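Local atomic coordinates of TRAP-type transporter, periplasmic component (Cupriavidus necator, PDB entry 4P8B), a protein that binds (S)-2-acetolactate and probably delivers it to the membrane subunits of a TRAP-type transporter as its periplasmic solute-binding component. Residues I86-D92 and V247-I252. Numbering follows the deposited sequence.
Sequences IRQGVID and VVNKQI
N249 reaches from the end of strand 241-249 to the last turn of helix 82-88 and joins the two segments through backbone and side chain. The main-chain N of N249 donates to D92 O at 2.8 Å. The CB of N249 then lies between two carbonyl oxygens, 3.4 Å from D92 O and 3.5 Å from I86 O. With CG anti to the backbone N (chi1 165°), the amide is directed toward the helix end. CG passes G89 CA, where the chain leaves the helix with positive phi. At the tip, N249 ND2 donates to I86 O at 2.8 Å. This bond is nearly straight (168°), and I86 O lies almost in the amide plane. I86 O also takes a weak bond from G89 N. N249 is the N-cap of helix 250-255: N249 OD1 accepts from I252 N at 2.9 Å. It also accepts, weakly, from Q251 N. One buried amide therefore ties the C-terminal end of one helix to the first turn of another, and bonds at both its ends fix its rotation.

Two further side-chain contacts complete the interface. I86 CD1 meets V247 CG2 at 4.0 Å, the two side chains crossing at about a right angle. I252 CD1 lies against the carboxylate of D92, 3.5 Å from D92 OD1; the D92 OD2 oxygen is bonded to K34 N.

The contact lies at the end of strand 241-249 in the five-stranded mixed sheet, where the loop after helix 82-88 leads into strand 93-97. The side chain of I86 is about 12 Å from the bound (S)-2-acetolactate. Here strand 93-97 pairs antiparallel with strand 241-249, and V247 bonds to A94. Strand 144-154 borders the other edge of 241-249; its V144 touches I86, R87 and V247, while Y33 of strand 33-36 packs on D92 and I252.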
loop_
_atom_site.group_PDB
_atom_site.type_symbol
_atom_site.label_atom_id
_atom_site.label_comp_id
_atom_site.label_asym_id
_atom_site.label_seq_id
_atom_site.Cartn_x
_atom_site.Cartn_y
_atom_site.Cartn_z
ATOM N N ILE A 86 -15.461 -4.771 5.577
ATOM C CA ILE A 86 -16.108 -4.106 4.443
ATOM C C ILE A 86 -17.141 -5.033 3.779
ATOM O O ILE A 86 -18.267 -4.620 3.547
ATOM C CB ILE A 86 -15.103 -3.638 3.359
ATOM C CG1 ILE A 86 -14.095 -2.651 3.922
ATOM C CG2 ILE A 86 -15.861 -2.972 2.212
ATOM C CD1 ILE A 86 -12.854 -2.497 3.066
ATOM N N ARG A 87 -16.742 -6.271 3.487
ATOM C CA ARG A 87 -17.625 -7.248 2.837
ATOM C C ARG A 87 -18.875 -7.496 3.680
ATOM O O ARG A 87 -19.980 -7.634 3.137
ATOM C CB ARG A 87 -16.850 -8.552 2.605
ATOM C CG ARG A 87 -17.566 -9.598 1.772
ATOM C CD ARG A 87 -16.753 -10.882 1.706
ATOM N NE ARG A 87 -17.180 -11.743 0.609
ATOM C CZ ARG A 87 -18.229 -12.557 0.649
ATOM N NH1 ARG A 87 -18.523 -13.293 -0.413
ATOM N NH2 ARG A 87 -18.986 -12.635 1.738
ATOM N N GLN A 88 -18.709 -7.544 5.003
ATOM C CA GLN A 88 -19.807 -7.779 5.936
ATOM C C GLN A 88 -20.679 -6.544 6.120
ATOM O O GLN A 88 -21.867 -6.672 6.447
ATOM C CB GLN A 88 -19.277 -8.195 7.312
ATOM C CG GLN A 88 -18.637 -9.565 7.363
ATOM C CD GLN A 88 -17.800 -9.761 8.611
ATOM O OE1 GLN A 88 -17.927 -9.015 9.582
ATOM N NE2 GLN A 88 -16.927 -10.756 8.586
ATOM N N GLY A 89 -20.112 -5.356 5.926
ATOM C CA GLY A 89 -20.864 -4.130 6.126
ATOM C C GLY A 89 -20.653 -3.433 7.463
ATOM O O GLY A 89 -21.324 -2.448 7.779
ATOM N N VAL A 90 -19.724 -3.934 8.269
ATOM C CA VAL A 90 -19.287 -3.196 9.442
ATOM C C VAL A 90 -18.670 -1.867 8.988
ATOM O O VAL A 90 -18.837 -0.827 9.615
ATOM C CB VAL A 90 -18.270 -4.017 10.245
ATOM C CG1 VAL A 90 -17.535 -3.148 11.274
ATOM C CG2 VAL A 90 -18.963 -5.195 10.909
ATOM N N ILE A 91 -17.958 -1.914 7.867
ATOM C CA ILE A 91 -17.407 -0.719 7.229
ATOM C C ILE A 91 -18.182 -0.457 5.937
ATOM O O ILE A 91 -18.379 -1.376 5.137
ATOM C CB ILE A 91 -15.912 -0.925 6.892
ATOM C CG1 ILE A 91 -15.109 -1.108 8.177
ATOM C CG2 ILE A 91 -15.360 0.252 6.099
ATOM C CD1 ILE A 91 -13.711 -1.620 7.942
ATOM N N ASP A 92 -18.574 0.789 5.710
ATOM C CA ASP A 92 -19.397 1.117 4.540
ATOM C C ASP A 92 -18.547 1.322 3.299
ATOM O O ASP A 92 -18.951 0.955 2.188
ATOM C CB ASP A 92 -20.194 2.394 4.793
ATOM C CG ASP A 92 -21.206 2.263 5.943
ATOM O OD1 ASP A 92 -21.802 1.182 6.132
ATOM O OD2 ASP A 92 -21.382 3.271 6.634
ATOM N N VAL A 247 -13.127 1.748 -2.339
ATOM C CA VAL A 247 -14.180 0.737 -2.443
ATOM C C VAL A 247 -15.383 1.077 -1.593
ATOM O O VAL A 247 -15.298 1.833 -0.632
ATOM C CB VAL A 247 -13.695 -0.662 -1.982
ATOM C CG1 VAL A 247 -12.507 -1.130 -2.789
ATOM C CG2 VAL A 247 -13.367 -0.660 -0.490
ATOM N N VAL A 248 -16.520 0.503 -1.968
ATOM C CA VAL A 248 -17.768 0.656 -1.226
ATOM C C VAL A 248 -18.343 -0.735 -1.025
ATOM O O VAL A 248 -18.315 -1.566 -1.928
ATOM C CB VAL A 248 -18.772 1.527 -2.008
ATOM C CG1 VAL A 248 -20.088 1.682 -1.225
ATOM C CG2 VAL A 248 -18.196 2.874 -2.296
ATOM N N ASN A 249 -18.884 -0.994 0.158
ATOM C CA ASN A 249 -19.641 -2.222 0.392
ATOM C C ASN A 249 -20.796 -2.375 -0.628
ATOM O O ASN A 249 -21.411 -1.394 -0.979
ATOM C CB ASN A 249 -20.172 -2.220 1.832
ATOM C CG ASN A 249 -21.267 -3.261 2.063
ATOM O OD1 ASN A 249 -22.445 -3.034 1.755
ATOM N ND2 ASN A 249 -20.881 -4.418 2.576
ATOM N N LYS A 250 -20.991 -3.595 -1.124
ATOM C CA LYS A 250 -21.947 -3.887 -2.209
ATOM C C LYS A 250 -23.366 -3.464 -1.860
ATOM O O LYS A 250 -24.052 -2.850 -2.682
ATOM C CB LYS A 250 -21.886 -5.382 -2.541
ATOM C CG LYS A 250 -22.848 -5.868 -3.646
ATOM C CD LYS A 250 -22.624 -7.360 -3.880
ATOM C CE LYS A 250 -23.593 -7.947 -4.894
ATOM N NZ LYS A 250 -23.315 -7.463 -6.272
ATOM N N GLN A 251 -23.803 -3.751 -0.640
ATOM C CA GLN A 251 -25.182 -3.422 -0.276
ATOM C C GLN A 251 -25.368 -1.913 -0.070
ATOM O O GLN A 251 -26.418 -1.361 -0.371
ATOM C CB GLN A 251 -25.630 -4.230 0.937
ATOM C CG GLN A 251 -25.846 -5.715 0.631
ATOM C CD GLN A 251 -24.567 -6.529 0.674
ATOM O OE1 GLN A 251 -23.640 -6.206 1.412
ATOM N NE2 GLN A 251 -24.515 -7.600 -0.119
ATOM N N ILE A 252 -24.325 -1.236 0.413
ATOM C CA ILE A 252 -24.358 0.212 0.526
ATOM C C ILE A 252 -24.434 0.783 -0.877
ATOM O O ILE A 252 -25.247 1.666 -1.171
ATOM C CB ILE A 252 -23.082 0.744 1.236
ATOM C CG1 ILE A 252 -23.070 0.292 2.696
ATOM C CG2 ILE A 252 -22.999 2.250 1.136
ATOM C CD1 ILE A 252 -24.138 0.927 3.557
#